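Lipid binding hydrolase (Escherichia coli, PDB 2IF6) is of unknown function but belongs to the permuted papain-like amidase (C92) family, and is probably a hydrolase. Local coordinates at residues E66-G78 with F169-P182. Numbering follows the deposited sequence.
Sequences EKGKYVVRRVEGG and FDAPQLTTVAKEWP
Arg73 lays its guanidinium flat on the ring of Phe169, planes 5° apart, where antiparallel strands 70-75 and 174-180 pair at one margin of the six-stranded sheet of this permuted papain-like fold. Bends at chi2 (-84°) and chi3 (-91°) fold the arginine chain over the ring: CD makes a CH-pi contact with one face and Arg73 CZ sits 4.0 Å from the centroid of the Phe169 ring, a cation-pi contact. Arg73 NE and Arg73 NH2 both grip Phe169 O, at 2.9 and 2.8 Å respectively. NH1 turns to Thr176 OG1, which lies near the guanidinium plane. Three bonds and a stack thus fix the charged group; two of the bonds and the stack fasten the end of helix 165-169 to strand 70-75, and the third bond runs across to the partner strand. Phe12 of the adjoining strand 10-13 also meets the Phe169 ring edge-to-face.

The strand ladder breaks step at a classic beta bulge, where Val177 and Ala178 both face Val72. Val72 O accepts from Val177 N at 2.9 Å, Val72 N donates to Ala178 O, and Val72 CG1 presses on Val177 CG2 at 3.5 Å. The other branch of Val177, CG1, abuts CB of Arg74, whose guanidinium reaches Asp9 in a salt bridge.

At the far end, the extended Lys69 chain crosses Trp181 at about a right angle, CD above the five-membered ring, and Lys69 NZ donates to Pro182 O at 3.0 Å, nearly in line with the carbonyl bond.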
# COMPACT_ATOMS: atom_id res chain seq x y z
N GLU A 66 -6.61 -2.23 -12.51
CA GLU A 66 -6.66 -2.04 -13.95
C GLU A 66 -6.02 -3.23 -14.68
O GLU A 66 -4.88 -3.66 -14.38
CB GLU A 66 -5.97 -0.75 -14.33
CG GLU A 66 -6.31 -0.24 -15.73
CD GLU A 66 -5.49 1.00 -16.05
OE1 GLU A 66 -6.01 2.13 -15.86
OE2 GLU A 66 -4.31 0.85 -16.43
N LYS A 67 -6.78 -3.78 -15.63
CA LYS A 67 -6.35 -4.92 -16.44
C LYS A 67 -6.04 -6.19 -15.62
O LYS A 67 -5.46 -7.14 -16.16
CB LYS A 67 -5.15 -4.53 -17.32
CG LYS A 67 -5.51 -3.59 -18.50
CD LYS A 67 -5.98 -4.40 -19.70
CE LYS A 67 -6.29 -3.47 -20.87
NZ LYS A 67 -7.73 -3.66 -21.30
N GLY A 68 -6.46 -6.22 -14.35
CA GLY A 68 -6.20 -7.36 -13.47
C GLY A 68 -4.74 -7.57 -13.09
O GLY A 68 -4.37 -8.65 -12.59
N LYS A 69 -3.88 -6.58 -13.38
CA LYS A 69 -2.43 -6.73 -13.19
C LYS A 69 -2.10 -6.64 -11.70
O LYS A 69 -2.72 -5.86 -10.96
CB LYS A 69 -1.65 -5.64 -13.90
CG LYS A 69 -1.77 -5.69 -15.40
CD LYS A 69 -0.85 -4.61 -15.97
CE LYS A 69 -0.89 -4.61 -17.46
NZ LYS A 69 0.18 -3.70 -17.99
N TYR A 70 -1.13 -7.44 -11.28
CA TYR A 70 -0.68 -7.38 -9.89
C TYR A 70 0.72 -7.98 -9.79
O TYR A 70 1.16 -8.76 -10.66
CB TYR A 70 -1.68 -8.09 -8.92
CG TYR A 70 -1.71 -9.60 -9.03
CD1 TYR A 70 -0.88 -10.41 -8.24
CD2 TYR A 70 -2.57 -10.23 -9.95
CE1 TYR A 70 -0.90 -11.80 -8.37
CE2 TYR A 70 -2.62 -11.62 -10.08
CZ TYR A 70 -1.77 -12.40 -9.30
OH TYR A 70 -1.81 -13.77 -9.43
N VAL A 71 1.41 -7.61 -8.72
CA VAL A 71 2.71 -8.20 -8.39
C VAL A 71 2.71 -8.35 -6.89
O VAL A 71 2.08 -7.53 -6.17
CB VAL A 71 3.89 -7.31 -8.86
CG1 VAL A 71 3.78 -5.91 -8.31
CG2 VAL A 71 5.25 -7.94 -8.45
N VAL A 72 3.38 -9.39 -6.41
CA VAL A 72 3.39 -9.70 -4.98
C VAL A 72 4.82 -9.74 -4.48
O VAL A 72 5.65 -10.40 -5.08
CB VAL A 72 2.73 -11.09 -4.72
CG1 VAL A 72 2.74 -11.37 -3.23
CG2 VAL A 72 1.27 -11.11 -5.25
N ARG A 73 5.08 -9.05 -3.36
CA ARG A 73 6.40 -9.11 -2.73
C ARG A 73 6.30 -9.86 -1.39
O ARG A 73 5.26 -9.82 -0.72
CB ARG A 73 6.94 -7.71 -2.49
CG ARG A 73 7.05 -6.89 -3.78
CD ARG A 73 8.37 -7.19 -4.48
NE ARG A 73 9.44 -6.29 -4.08
CZ ARG A 73 10.65 -6.32 -4.62
NH1 ARG A 73 10.94 -7.21 -5.58
NH2 ARG A 73 11.58 -5.47 -4.19
N ARG A 74 7.36 -10.54 -1.02
CA ARG A 74 7.40 -11.24 0.27
C ARG A 74 8.75 -11.09 0.92
O ARG A 74 9.77 -11.00 0.22
CB ARG A 74 7.12 -12.75 0.02
CG ARG A 74 7.36 -13.65 1.28
CD ARG A 74 7.08 -15.14 0.99
NE ARG A 74 5.74 -15.33 0.44
CZ ARG A 74 5.34 -16.42 -0.22
NH1 ARG A 74 6.20 -17.45 -0.36
NH2 ARG A 74 4.09 -16.50 -0.68
N VAL A 75 8.81 -11.13 2.25
CA VAL A 75 10.12 -11.05 2.87
C VAL A 75 10.94 -12.24 2.38
O VAL A 75 10.47 -13.36 2.40
CB VAL A 75 10.01 -11.01 4.41
CG1 VAL A 75 11.40 -11.23 5.04
CG2 VAL A 75 9.35 -9.67 4.85
N GLU A 76 12.18 -11.97 1.96
CA GLU A 76 13.01 -12.99 1.33
C GLU A 76 13.31 -14.12 2.31
O GLU A 76 13.71 -13.87 3.48
CB GLU A 76 14.31 -12.39 0.78
CG GLU A 76 14.83 -13.25 -0.39
CD GLU A 76 16.17 -12.82 -0.89
OE1 GLU A 76 16.65 -11.75 -0.48
OE2 GLU A 76 16.73 -13.55 -1.73
N GLY A 77 13.10 -15.35 1.84
CA GLY A 77 13.17 -16.56 2.71
C GLY A 77 11.90 -16.88 3.51
O GLY A 77 11.81 -17.93 4.18
N GLY A 78 10.90 -16.01 3.41
CA GLY A 78 9.59 -16.25 4.03
C GLY A 78 9.55 -15.84 5.49
O GLY A 78 10.61 -15.70 6.15
N PHE A 169 7.44 -1.26 -2.08
CA PHE A 169 7.90 -2.25 -3.03
C PHE A 169 9.40 -2.42 -3.01
O PHE A 169 9.90 -3.55 -3.09
CB PHE A 169 7.47 -1.86 -4.46
CG PHE A 169 7.80 -2.91 -5.49
CD1 PHE A 169 6.83 -3.88 -5.83
CD2 PHE A 169 9.05 -2.95 -6.11
CE1 PHE A 169 7.11 -4.86 -6.75
CE2 PHE A 169 9.33 -3.95 -7.05
CZ PHE A 169 8.37 -4.90 -7.37
N ASP A 170 10.12 -1.31 -2.94
CA ASP A 170 11.58 -1.27 -3.06
C ASP A 170 12.29 -1.51 -1.73
O ASP A 170 13.53 -1.35 -1.63
CB ASP A 170 11.99 0.11 -3.56
CG ASP A 170 11.75 0.29 -5.04
OD1 ASP A 170 11.69 -0.72 -5.79
OD2 ASP A 170 11.65 1.46 -5.44
N ALA A 171 11.52 -1.87 -0.71
CA ALA A 171 12.10 -2.22 0.59
C ALA A 171 13.15 -3.35 0.42
O ALA A 171 12.94 -4.27 -0.39
CB ALA A 171 11.01 -2.62 1.55
N PRO A 172 14.28 -3.26 1.14
CA PRO A 172 15.38 -4.22 0.93
C PRO A 172 15.07 -5.67 1.30
O PRO A 172 15.65 -6.59 0.71
CB PRO A 172 16.52 -3.67 1.78
CG PRO A 172 15.91 -2.80 2.76
CD PRO A 172 14.64 -2.23 2.14
N GLN A 173 14.14 -5.85 2.23
CA GLN A 173 13.79 -7.20 2.72
C GLN A 173 13.08 -8.06 1.67
O GLN A 173 13.04 -9.30 1.81
CB GLN A 173 12.96 -7.11 4.02
CG GLN A 173 13.60 -6.25 5.10
CD GLN A 173 13.12 -4.79 5.08
OE1 GLN A 173 12.84 -4.23 4.02
NE2 GLN A 173 13.04 -4.18 6.26
N LEU A 174 12.58 -7.44 0.59
CA LEU A 174 11.54 -8.05 -0.20
C LEU A 174 12.04 -8.73 -1.44
O LEU A 174 13.03 -8.30 -2.01
CB LEU A 174 10.45 -7.02 -0.54
CG LEU A 174 9.67 -6.33 0.57
CD1 LEU A 174 8.59 -5.45 -0.05
CD2 LEU A 174 9.10 -7.35 1.51
N THR A 175 11.39 -9.80 -1.84
CA THR A 175 11.64 -10.41 -3.12
C THR A 175 10.30 -10.60 -3.81
O THR A 175 9.28 -10.70 -3.13
CB THR A 175 12.36 -11.81 -2.93
OG1 THR A 175 12.78 -12.29 -4.19
CG2 THR A 175 11.43 -12.85 -2.30
N THR A 176 10.27 -10.72 -5.13
CA THR A 176 9.01 -10.94 -5.82
C THR A 176 8.62 -12.42 -5.87
O THR A 176 9.41 -13.25 -6.33
CB THR A 176 9.07 -10.43 -7.25
OG1 THR A 176 9.41 -9.05 -7.27
CG2 THR A 176 7.76 -10.69 -7.96
N VAL A 177 7.39 -12.75 -5.47
CA VAL A 177 6.92 -14.15 -5.40
C VAL A 177 5.73 -14.41 -6.36
O VAL A 177 5.32 -15.56 -6.55
CB VAL A 177 6.56 -14.56 -3.96
CG1 VAL A 177 7.80 -14.51 -3.04
CG2 VAL A 177 5.40 -13.71 -3.41
N ALA A 178 5.18 -13.35 -6.96
CA ALA A 178 4.11 -13.54 -7.95
C ALA A 178 4.03 -12.32 -8.83
O ALA A 178 4.25 -11.20 -8.35
CB ALA A 178 2.78 -13.76 -7.30
N LYS A 179 3.75 -12.53 -10.11
CA LYS A 179 3.67 -11.41 -11.02
C LYS A 179 2.78 -11.75 -12.15
O LYS A 179 3.08 -12.69 -12.91
CB LYS A 179 5.04 -11.04 -11.57
CG LYS A 179 5.16 -9.57 -11.74
CD LYS A 179 6.02 -9.20 -12.90
CE LYS A 179 7.40 -9.75 -12.76
NZ LYS A 179 7.99 -9.55 -14.09
N GLU A 180 1.70 -11.01 -12.28
CA GLU A 180 0.90 -11.06 -13.52
C GLU A 180 0.86 -9.63 -14.01
O GLU A 180 -0.08 -8.90 -13.72
CB GLU A 180 -0.51 -11.56 -13.28
CG GLU A 180 -0.58 -13.00 -12.76
CD GLU A 180 -0.46 -14.01 -13.87
OE1 GLU A 180 -0.78 -13.65 -15.03
OE2 GLU A 180 -0.05 -15.16 -13.59
N TRP A 181 1.90 -9.22 -14.73
CA TRP A 181 2.02 -7.85 -15.11
C TRP A 181 2.76 -7.69 -16.45
O TRP A 181 3.91 -7.30 -16.45
CB TRP A 181 2.82 -7.13 -14.04
CG TRP A 181 2.61 -5.65 -14.07
CD1 TRP A 181 2.90 -4.79 -15.10
CD2 TRP A 181 2.02 -4.86 -13.04
NE1 TRP A 181 2.53 -3.51 -14.76
CE2 TRP A 181 1.98 -3.53 -13.50
CE3 TRP A 181 1.51 -5.15 -11.77
CZ2 TRP A 181 1.46 -2.48 -12.72
CZ3 TRP A 181 0.99 -4.11 -11.01
CH2 TRP A 181 0.98 -2.79 -11.49
N PRO A 182 2.10 -7.99 -17.58
CA PRO A 182 2.85 -7.86 -18.83
C PRO A 182 3.22 -6.42 -19.10
O PRO A 182 2.39 -5.54 -18.94
CB PRO A 182 1.88 -8.37 -19.89
CG PRO A 182 0.56 -8.29 -19.28
CD PRO A 182 0.73 -8.46 -17.80
O HOH W 1 14.25 -7.34 -5.02
O HOH W 2 14.96 -10.88 3.94